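Local coordinates for putative exported protein (Bacteroides fragilis NCTC 9343, PDB 3IEE) that is of unknown function but folds as an all-helical protein that is probably exported, perhaps as a lipoprotein, at residues 39-44 and 138-143; 111-116 and 127-132; 175-180 and 208-213. All coordinates share one frame; numbering follows the deposited sequence. Where two conformers were deposited one is given.

Interaction 1 of 3, residues 39-44 and 138-143; sequences DMVKEK and TQMSEY. With EDO (1,2-ethanediol), chain E.
Glu43 OE2 is gripped twice: a water donates to it at 2.6 Å, and Lys144 NZ forms a salt bridge with it. The same water lies 2.9 Å from Ser141 OG and so links the two segments. Lys144, one turn beyond Ser141, also bonds the carbonyl of Val41 through its ammonium, so carboxylate and break in the helix are tied to one lysine.

Carbon atoms make the rest of the contact, partly against oxygens. At Val41 the chain leaves helical geometry for an extended backbone, which suits a beta-branched residue. Its CG1, anti to the backbone N (chi1 -170°), sits 3.8 Å from Ser141 OG, while CG2 packs at 4.2 Å against Met140 CB. Met140, a selenomethionine, bends at chi3 (57°) and brings its CE to 3.7 Å from Met40 O; a flexible, unbranched chain can fold over the helix end in this way.

The contact is buried near the centre of the molecule. Helix 17-40 gives way here to helix 43-56, with Lys42 as N-cap of the second. The end of the first helix and Val41 pack on helix 123-162, to which Glu43 is tied through the water and Lys144. Leu100 touches Val41 and Met140 alike, so helix 87-119 also packs against the break.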
loop_
_atom_site.group_PDB
_atom_site.type_symbol
_atom_site.label_atom_id
_atom_site.label_comp_id
_atom_site.label_asym_id
_atom_site.label_seq_id
_atom_site.Cartn_x
_atom_site.Cartn_y
_atom_site.Cartn_z
ATOM N N ASP A 39 -2.491 -8.251 -2.962
ATOM C CA ASP A 39 -3.360 -9.098 -3.763
ATOM C C ASP A 39 -4.812 -8.618 -3.791
ATOM O O ASP A 39 -5.476 -8.705 -4.836
ATOM C CB ASP A 39 -3.358 -10.517 -3.175
ATOM C CG ASP A 39 -3.212 -11.584 -4.194
ATOM O OD1 ASP A 39 -2.630 -11.308 -5.256
ATOM O OD2 ASP A 39 -3.679 -12.738 -3.920
HETATM N N MSE A 40 -5.313 -8.148 -2.644
HETATM C CA MSE A 40 -6.715 -7.777 -2.437
HETATM C C MSE A 40 -7.077 -6.387 -2.928
HETATM O O MSE A 40 -8.239 -6.170 -3.247
HETATM C CB MSE A 40 -7.129 -7.895 -0.975
HETATM C CG MSE A 40 -7.119 -9.316 -0.468
HETATM SE SE MSE A 40 -8.481 -10.414 -1.399
HETATM C CE MSE A 40 -7.410 -11.233 -2.824
ATOM N N VAL A 41 -6.111 -5.474 -2.910
ATOM C CA VAL A 41 -6.249 -4.167 -3.559
ATOM C C VAL A 41 -5.108 -3.984 -4.551
ATOM O O VAL A 41 -4.063 -3.434 -4.209
ATOM C CB VAL A 41 -6.294 -3.004 -2.555
ATOM C CG1 VAL A 41 -6.692 -1.695 -3.301
ATOM C CG2 VAL A 41 -7.199 -3.304 -1.399
ATOM N N LYS A 42 -5.297 -4.517 -5.742
ATOM C CA LYS A 42 -4.359 -4.309 -6.847
ATOM C C LYS A 42 -4.781 -3.003 -7.524
ATOM O O LYS A 42 -5.675 -3.006 -8.348
ATOM C CB LYS A 42 -4.412 -5.475 -7.863
ATOM C CG LYS A 42 -3.944 -6.858 -7.378
ATOM C CD LYS A 42 -4.243 -7.964 -8.427
ATOM C CE LYS A 42 -4.003 -9.391 -7.893
ATOM N NZ LYS A 42 -4.638 -10.438 -8.773
ATOM N N GLU A 43 -4.123 -1.893 -7.178
ATOM C CA GLU A 43 -4.687 -0.582 -7.529
ATOM C C GLU A 43 -4.859 -0.405 -9.048
ATOM O O GLU A 43 -5.827 0.172 -9.495
ATOM C CB GLU A 43 -3.823 0.548 -6.998
ATOM C CG GLU A 43 -3.708 0.653 -5.456
ATOM C CD GLU A 43 -2.845 -0.432 -4.778
ATOM O OE1 GLU A 43 -2.035 -1.187 -5.430
ATOM O OE2 GLU A 43 -2.979 -0.476 -3.544
ATOM N N LYS A 44 -3.881 -0.853 -9.841
ATOM C CA LYS A 44 -4.044 -0.729 -11.299
ATOM C C LYS A 44 -5.210 -1.578 -11.875
ATOM O O LYS A 44 -5.862 -1.143 -12.848
ATOM C CB LYS A 44 -2.707 -0.968 -12.026
ATOM C CG LYS A 44 -1.856 0.339 -12.091
ATOM C CD LYS A 44 -0.441 0.087 -12.653
ATOM C CE LYS A 44 -0.303 0.377 -14.114
ATOM N NZ LYS A 44 1.132 0.172 -14.498
ATOM N N THR A 138 -12.249 3.725 -3.014
ATOM C CA THR A 138 -11.607 4.568 -2.011
ATOM C C THR A 138 -11.583 3.885 -0.610
ATOM O O THR A 138 -10.552 3.893 0.063
ATOM C CB THR A 138 -12.296 5.981 -1.999
ATOM O OG1 THR A 138 -11.750 6.741 -3.098
ATOM C CG2 THR A 138 -12.061 6.708 -0.640
ATOM N N GLN A 139 -12.706 3.258 -0.236
ATOM C CA GLN A 139 -12.843 2.540 1.023
ATOM C C GLN A 139 -11.848 1.398 1.098
ATOM O O GLN A 139 -11.218 1.255 2.134
ATOM C CB GLN A 139 -14.234 1.986 1.221
ATOM C CG GLN A 139 -15.207 3.080 1.546
ATOM C CD GLN A 139 -16.644 2.594 1.542
ATOM O OE1 GLN A 139 -17.558 3.360 1.236
ATOM N NE2 GLN A 139 -16.854 1.336 1.899
HETATM N N MSE A 140 -11.761 0.587 0.030
HETATM C CA MSE A 140 -10.797 -0.569 -0.024
HETATM C C MSE A 140 -9.407 -0.057 0.268
HETATM O O MSE A 140 -8.667 -0.602 1.106
HETATM C CB MSE A 140 -10.869 -1.297 -1.386
HETATM C CG MSE A 140 -12.191 -2.053 -1.580
HETATM SE SE MSE A 140 -12.385 -2.523 -3.462
HETATM C CE MSE A 140 -10.790 -3.513 -3.653
ATOM N N SER A 141 -9.063 1.052 -0.355
ATOM C CA SER A 141 -7.715 1.568 -0.225
ATOM C C SER A 141 -7.479 2.127 1.173
ATOM O O SER A 141 -6.417 1.984 1.744
ATOM C CB SER A 141 -7.479 2.645 -1.265
ATOM O OG SER A 141 -7.268 2.005 -2.510
ATOM N N GLU A 142 -8.531 2.676 1.738
ATOM C CA GLU A 142 -8.450 3.226 3.098
ATOM C C GLU A 142 -8.282 2.121 4.149
ATOM O O GLU A 142 -7.441 2.226 5.075
ATOM C CB GLU A 142 -9.676 4.088 3.405
ATOM C CG GLU A 142 -9.564 5.480 2.828
ATOM C CD GLU A 142 -10.782 6.370 3.100
ATOM O OE1 GLU A 142 -11.823 5.847 3.569
ATOM O OE2 GLU A 142 -10.695 7.600 2.808
ATOM N N TYR A 143 -9.071 1.065 4.024
ATOM C CA TYR A 143 -8.908 -0.074 4.937
ATOM C C TYR A 143 -7.486 -0.657 4.875
ATOM O O TYR A 143 -6.852 -0.960 5.915
ATOM C CB TYR A 143 -9.884 -1.177 4.593
ATOM C CG TYR A 143 -11.340 -0.959 4.942
ATOM C CD1 TYR A 143 -11.723 -0.737 6.267
ATOM C CD2 TYR A 143 -12.323 -1.072 3.962
ATOM C CE1 TYR A 143 -13.051 -0.612 6.603
ATOM C CE2 TYR A 143 -13.642 -0.916 4.286
ATOM C CZ TYR A 143 -13.995 -0.694 5.598
ATOM O OH TYR A 143 -15.314 -0.525 5.919
HETATM C C1 EDO E . -11.294 4.310 6.634
HETATM O O1 EDO E . -11.211 4.741 8.000
HETATM C C2 EDO E . -12.394 3.273 6.409
HETATM O O2 EDO E . -12.817 3.290 5.033
HETATM O O HOH W 1 -4.474 1.208 -2.217
#

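Interaction 2 of 3, residues 111-116 and 127-132; sequences FDTYLS and KKLLDV
Leu129 reaches across from helix 123-162 to the backbone of helix 87-119, and its side chain carries much of the contact. CB comes first, lying at the edge of the Tyr114 ring, near the ring plane. From there the branch ending in CD2 runs between Thr113 and Tyr114. CD2 stands 3.6 Å from Thr113 CB, the two side chains crossing at about a right angle. It also comes within 3.6 Å of Tyr114 N, so the branched leucine places one methyl against both Thr113 and the Tyr114 amide. Thr113 offers its own methyl to the leucine because CG2 is anti to the backbone N, which turns OG1 back to bond the carbonyl of Ala109 in its own helix.

The two helices form an antiparallel helical hairpin, following each other through a short turn; their local axes approach to 9.4 Å at 161°.

Tyr114 supplies the ring on the helix 87-119 side. With CG anti to the backbone N (chi1 173°), the ring runs alongside Leu130, both side chains pointing the same way, and CE1 meets Leu130 CB at 3.9 Å. The phenol suits a place that is apolar along its length but polar at the end: its OH bonds the carbonyl of Met53 in helix 43-56, a residue the Leu130 side chain also touches.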
loop_
_atom_site.group_PDB
_atom_site.type_symbol
_atom_site.label_atom_id
_atom_site.label_comp_id
_atom_site.label_asym_id
_atom_site.label_seq_id
_atom_site.Cartn_x
_atom_site.Cartn_y
_atom_site.Cartn_z
ATOM N N PHE A 111 -20.110 -4.617 -10.217
ATOM C CA PHE A 111 -19.632 -4.608 -11.612
ATOM C C PHE A 111 -20.560 -5.418 -12.508
ATOM O O PHE A 111 -20.953 -4.959 -13.572
ATOM C CB PHE A 111 -18.183 -5.149 -11.665
ATOM C CG PHE A 111 -17.622 -5.253 -13.054
ATOM C CD1 PHE A 111 -17.354 -4.126 -13.780
ATOM C CD2 PHE A 111 -17.347 -6.486 -13.618
ATOM C CE1 PHE A 111 -16.843 -4.206 -15.058
ATOM C CE2 PHE A 111 -16.807 -6.581 -14.902
ATOM C CZ PHE A 111 -16.548 -5.428 -15.612
ATOM N N ASP A 112 -20.932 -6.620 -12.062
ATOM C CA ASP A 112 -21.856 -7.454 -12.816
ATOM C C ASP A 112 -23.227 -6.774 -12.978
ATOM O O ASP A 112 -23.789 -6.704 -14.062
ATOM C CB ASP A 112 -22.031 -8.804 -12.106
ATOM C CG ASP A 112 -20.739 -9.647 -12.069
ATOM O OD1 ASP A 112 -19.774 -9.364 -12.798
ATOM O OD2 ASP A 112 -20.700 -10.614 -11.282
ATOM N N THR A 113 -23.757 -6.249 -11.888
ATOM C CA THR A 113 -25.050 -5.568 -11.925
ATOM C C THR A 113 -25.036 -4.349 -12.848
ATOM O O THR A 113 -26.017 -4.064 -13.553
ATOM C CB THR A 113 -25.478 -5.155 -10.505
ATOM O OG1 THR A 113 -25.308 -6.285 -9.641
ATOM C CG2 THR A 113 -26.981 -4.697 -10.502
ATOM N N TYR A 114 -23.922 -3.634 -12.840
ATOM C CA TYR A 114 -23.738 -2.447 -13.693
ATOM C C TYR A 114 -23.869 -2.809 -15.182
ATOM O O TYR A 114 -24.534 -2.115 -15.956
ATOM C CB TYR A 114 -22.348 -1.860 -13.435
ATOM C CG TYR A 114 -21.953 -0.748 -14.341
ATOM C CD1 TYR A 114 -22.373 0.536 -14.100
ATOM C CD2 TYR A 114 -21.142 -0.980 -15.455
ATOM C CE1 TYR A 114 -21.983 1.591 -14.922
ATOM C CE2 TYR A 114 -20.744 0.052 -16.292
ATOM C CZ TYR A 114 -21.197 1.351 -16.033
ATOM O OH TYR A 114 -20.845 2.410 -16.837
ATOM N N LEU A 115 -23.234 -3.916 -15.555
ATOM C CA LEU A 115 -23.242 -4.375 -16.936
ATOM C C LEU A 115 -24.673 -4.754 -17.320
ATOM O O LEU A 115 -25.098 -4.524 -18.455
ATOM C CB LEU A 115 -22.278 -5.553 -17.105
ATOM C CG LEU A 115 -20.781 -5.175 -17.004
ATOM C CD1 LEU A 115 -19.900 -6.382 -17.150
ATOM C CD2 LEU A 115 -20.421 -4.122 -18.025
ATOM N N SER A 116 -25.430 -5.306 -16.377
ATOM C CA SER A 116 -26.816 -5.684 -16.671
ATOM C C SER A 116 -27.747 -4.472 -16.804
ATOM O O SER A 116 -28.649 -4.473 -17.653
ATOM C CB SER A 116 -27.328 -6.670 -15.636
ATOM O OG SER A 116 -26.440 -7.778 -15.548
ATOM N N LYS A 127 -25.154 4.719 -13.892
ATOM C CA LYS A 127 -24.291 5.822 -13.398
ATOM C C LYS A 127 -24.219 5.789 -11.885
ATOM O O LYS A 127 -23.152 5.976 -11.310
ATOM C CB LYS A 127 -24.773 7.209 -13.881
ATOM C CG LYS A 127 -24.317 8.408 -12.975
ATOM N N LYS A 128 -25.343 5.508 -11.231
ATOM C CA LYS A 128 -25.368 5.435 -9.758
ATOM C C LYS A 128 -24.493 4.322 -9.154
ATOM O O LYS A 128 -23.797 4.532 -8.142
ATOM C CB LYS A 128 -26.811 5.294 -9.258
ATOM C CG LYS A 128 -27.665 6.553 -9.508
ATOM C CD LYS A 128 -29.185 6.295 -9.424
ATOM C CE LYS A 128 -29.582 5.514 -8.168
ATOM N NZ LYS A 128 -31.062 5.319 -8.098
ATOM N N LEU A 129 -24.530 3.144 -9.776
ATOM C CA LEU A 129 -23.668 2.020 -9.394
ATOM C C LEU A 129 -22.183 2.287 -9.714
ATOM O O LEU A 129 -21.308 1.844 -8.966
ATOM C CB LEU A 129 -24.139 0.720 -10.047
ATOM C CG LEU A 129 -24.118 -0.554 -9.213
ATOM C CD1 LEU A 129 -24.722 -0.374 -7.795
ATOM C CD2 LEU A 129 -24.814 -1.652 -9.956
ATOM N N LEU A 130 -21.901 3.060 -10.759
ATOM C CA LEU A 130 -20.528 3.471 -11.042
ATOM C C LEU A 130 -20.055 4.362 -9.912
ATOM O O LEU A 130 -18.959 4.187 -9.381
ATOM C CB LEU A 130 -20.413 4.191 -12.399
ATOM C CG LEU A 130 -19.053 4.753 -12.831
ATOM C CD1 LEU A 130 -17.933 3.733 -12.668
ATOM C CD2 LEU A 130 -19.032 5.308 -14.251
ATOM N N ASP A 131 -20.905 5.312 -9.519
ATOM C CA ASP A 131 -20.526 6.229 -8.438
ATOM C C ASP A 131 -20.317 5.476 -7.116
ATOM O O ASP A 131 -19.394 5.777 -6.374
ATOM C CB ASP A 131 -21.541 7.364 -8.281
ATOM C CG ASP A 131 -21.482 8.386 -9.418
ATOM O OD1 ASP A 131 -20.442 8.521 -10.094
ATOM O OD2 ASP A 131 -22.512 9.083 -9.626
ATOM N N VAL A 132 -21.150 4.497 -6.838
ATOM C CA VAL A 132 -20.951 3.654 -5.668
ATOM C C VAL A 132 -19.615 2.928 -5.726
ATOM O O VAL A 132 -18.915 2.791 -4.719
ATOM C CB VAL A 132 -22.049 2.622 -5.564
ATOM C CG1 VAL A 132 -21.710 1.535 -4.622
ATOM C CG2 VAL A 132 -23.400 3.300 -5.154
#

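Interaction 3 of 3, residues 175-180 and 208-213; sequences VRKMSS and TKQLDA. With EDO (1,2-ethanediol), chain B; EDO (1,2-ethanediol), chain H.
Gln210 meets Met178 and Lys177 together, its long side chain laid against helix 169-189. Its CB lies 3.6 Å from Met178 CG, and the two chains slide past each other in opposite directions. Farther out, the Gln210 side chain crosses that of Lys177 at about a right angle: CD is 3.8 Å from Lys177 CG, and NE2 is 3.7 Å from Lys177 CE, so the methylene part of the lysine makes the contact. Met178, a selenomethionine, continues beyond Gln210 until SE reaches Leu211 CA at 3.8 Å and Leu211 CB at 4.2 Å. The selenium, in the place of the natural sulfur, lies against the Leu211 backbone; a flexible methionine chain suits this crossing, and the turn about the CG-SE bond (chi3 -87°) sends CE off to the side.

What positions these groups lies one shell out. Gln210 is extended beyond CG (chi2 160°), which carries its amide to Thr181, where OE1 is hydrogen-bonded to the threonine hydroxyl; that hydroxyl is also bonded to the carbonyl of Lys177. Helix 224-247 packs on both partners, with Leu234 touching Met178 and Ile241 touching Leu211. Helices 169-189 and 197-215 run antiparallel here, their local axes 10.1 Å apart at closest approach, in the DUF3829-like C-terminal part of the protein.

No hydrogen bond passes directly between the two segments: dispersion between methylenes, selenium and backbone joins them, while Thr181 gives OE1 a polar partner, which probably eases its place beside Met178.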
loop_
_atom_site.group_PDB
_atom_site.type_symbol
_atom_site.label_atom_id
_atom_site.label_comp_id
_atom_site.label_asym_id
_atom_site.label_seq_id
_atom_site.Cartn_x
_atom_site.Cartn_y
_atom_site.Cartn_z
ATOM N N VAL A 175 15.847 1.730 6.324
ATOM C CA VAL A 175 15.478 1.207 5.015
ATOM C C VAL A 175 14.068 0.611 5.031
ATOM O O VAL A 175 13.252 0.851 4.114
ATOM C CB VAL A 175 16.488 0.116 4.518
ATOM C CG1 VAL A 175 15.984 -0.537 3.198
ATOM C CG2 VAL A 175 17.927 0.701 4.361
ATOM N N ARG A 176 13.761 -0.184 6.065
ATOM C CA ARG A 176 12.448 -0.803 6.139
ATOM C C ARG A 176 11.359 0.251 6.294
ATOM O O ARG A 176 10.361 0.180 5.646
ATOM C CB ARG A 176 12.397 -1.837 7.269
ATOM C CG ARG A 176 13.405 -2.967 7.109
ATOM C CD ARG A 176 13.497 -3.866 8.354
ATOM N NE ARG A 176 12.234 -4.621 8.617
ATOM C CZ ARG A 176 11.934 -5.840 8.148
ATOM N NH1 ARG A 176 12.746 -6.481 7.351
ATOM N NH2 ARG A 176 10.792 -6.438 8.483
ATOM N N LYS A 177 11.623 1.282 7.076
ATOM C CA LYS A 177 10.637 2.332 7.336
ATOM C C LYS A 177 10.385 3.130 6.064
ATOM O O LYS A 177 9.240 3.335 5.629
ATOM C CB LYS A 177 11.092 3.256 8.454
ATOM C CG LYS A 177 10.075 4.327 8.782
ATOM C CD LYS A 177 8.814 3.747 9.344
ATOM C CE LYS A 177 7.890 4.837 9.926
ATOM N NZ LYS A 177 8.374 5.224 11.287
HETATM N N MSE A 178 11.458 3.596 5.431
HETATM C CA MSE A 178 11.299 4.394 4.217
HETATM C C MSE A 178 10.727 3.618 3.040
HETATM O O MSE A 178 9.969 4.150 2.220
HETATM C CB MSE A 178 12.625 5.000 3.863
HETATM C CG MSE A 178 12.966 6.081 4.878
HETATM SE SE MSE A 178 14.524 7.187 4.334
HETATM C CE MSE A 178 15.813 6.104 5.042
ATOM N N SER A 179 11.061 2.349 2.950
ATOM C CA SER A 179 10.477 1.518 1.884
ATOM C C SER A 179 8.944 1.431 2.065
ATOM O O SER A 179 8.171 1.497 1.095
ATOM C CB SER A 179 11.120 0.143 1.908
ATOM O OG SER A 179 12.489 0.224 1.539
ATOM N N SER A 180 8.493 1.286 3.306
ATOM C CA SER A 180 7.031 1.292 3.592
ATOM C C SER A 180 6.382 2.636 3.222
ATOM O O SER A 180 5.301 2.686 2.643
ATOM C CB SER A 180 6.741 0.978 5.064
ATOM O OG SER A 180 7.144 -0.362 5.359
ATOM N N THR A 208 10.452 12.701 3.878
ATOM C CA THR A 208 11.542 13.676 4.028
ATOM C C THR A 208 12.123 13.696 5.464
ATOM O O THR A 208 13.329 13.687 5.633
ATOM C CB THR A 208 11.083 15.047 3.582
ATOM O OG1 THR A 208 10.725 15.014 2.185
ATOM C CG2 THR A 208 12.188 16.095 3.820
ATOM N N LYS A 209 11.244 13.709 6.485
ATOM C CA LYS A 209 11.684 13.603 7.865
ATOM C C LYS A 209 12.466 12.320 8.113
ATOM O O LYS A 209 13.499 12.348 8.806
ATOM C CB LYS A 209 10.498 13.659 8.833
ATOM C CG LYS A 209 9.872 15.015 8.933
ATOM C CD LYS A 209 8.538 14.950 9.752
ATOM C CE LYS A 209 7.371 15.810 9.115
ATOM N NZ LYS A 209 6.043 15.046 8.840
ATOM N N GLN A 210 11.993 11.187 7.558
ATOM C CA GLN A 210 12.724 9.927 7.696
ATOM C C GLN A 210 14.116 10.039 7.057
ATOM O O GLN A 210 15.142 9.565 7.589
ATOM C CB GLN A 210 11.896 8.764 7.088
ATOM C CG GLN A 210 10.628 8.514 7.911
ATOM C CD GLN A 210 9.554 7.774 7.211
ATOM O OE1 GLN A 210 9.733 7.226 6.120
ATOM N NE2 GLN A 210 8.374 7.801 7.828
ATOM N N LEU A 211 14.167 10.642 5.871
ATOM C CA LEU A 211 15.440 10.779 5.157
ATOM C C LEU A 211 16.407 11.684 5.940
ATOM O O LEU A 211 17.571 11.340 6.086
ATOM C CB LEU A 211 15.229 11.283 3.739
ATOM C CG LEU A 211 16.470 11.512 2.905
ATOM C CD1 LEU A 211 17.324 10.259 2.854
ATOM C CD2 LEU A 211 16.063 11.983 1.479
ATOM N N ASP A 212 15.910 12.796 6.477
ATOM C CA ASP A 212 16.697 13.699 7.384
ATOM C C ASP A 212 17.240 12.910 8.584
ATOM O O ASP A 212 18.375 13.022 8.939
ATOM C CB ASP A 212 15.845 14.889 7.895
ATOM C CG ASP A 212 15.515 15.943 6.821
ATOM O OD1 ASP A 212 16.183 16.010 5.790
ATOM O OD2 ASP A 212 14.570 16.742 7.057
ATOM N N ALA A 213 16.413 12.043 9.184
ATOM C CA ALA A 213 16.876 11.223 10.301
ATOM C C ALA A 213 17.988 10.273 9.874
ATOM O O ALA A 213 19.023 10.114 10.571
ATOM C CB ALA A 213 15.740 10.448 10.924
HETATM C C1 EDO B . 8.465 -3.442 7.886
HETATM O O1 EDO B . 9.356 -4.197 7.077
HETATM C C2 EDO B . 7.950 -4.267 9.067
HETATM O O2 EDO B . 8.958 -4.795 9.945
HETATM C C1 EDO H . 2.921 -0.556 2.559
HETATM O O1 EDO H . 2.842 0.846 2.907
HETATM C C2 EDO H . 4.273 -1.182 2.916
HETATM O O2 EDO H . 4.414 -1.359 4.352
#

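How the interactions relate
Interactions 1 and 2 share helix 123-162, their centres about 18 Å apart, and interaction 2 is nested in the loop that interaction 1 closes. Interaction 2 joins consecutive helices far from the centre of the molecule, whereas interaction 1 brings together parts 94 residues apart, near that centre. Interaction 3 follows in series, in the DUF3829-like C-terminal part; its centre lies about 23 Å from that of interaction 1 and about 40 Å from that of interaction 2, across the centre of the molecule. None of the three touches another. No active site is known; the 1,2-ethanediol molecules beside 138-143 and 175-180 probably come from the crystallisation liquor.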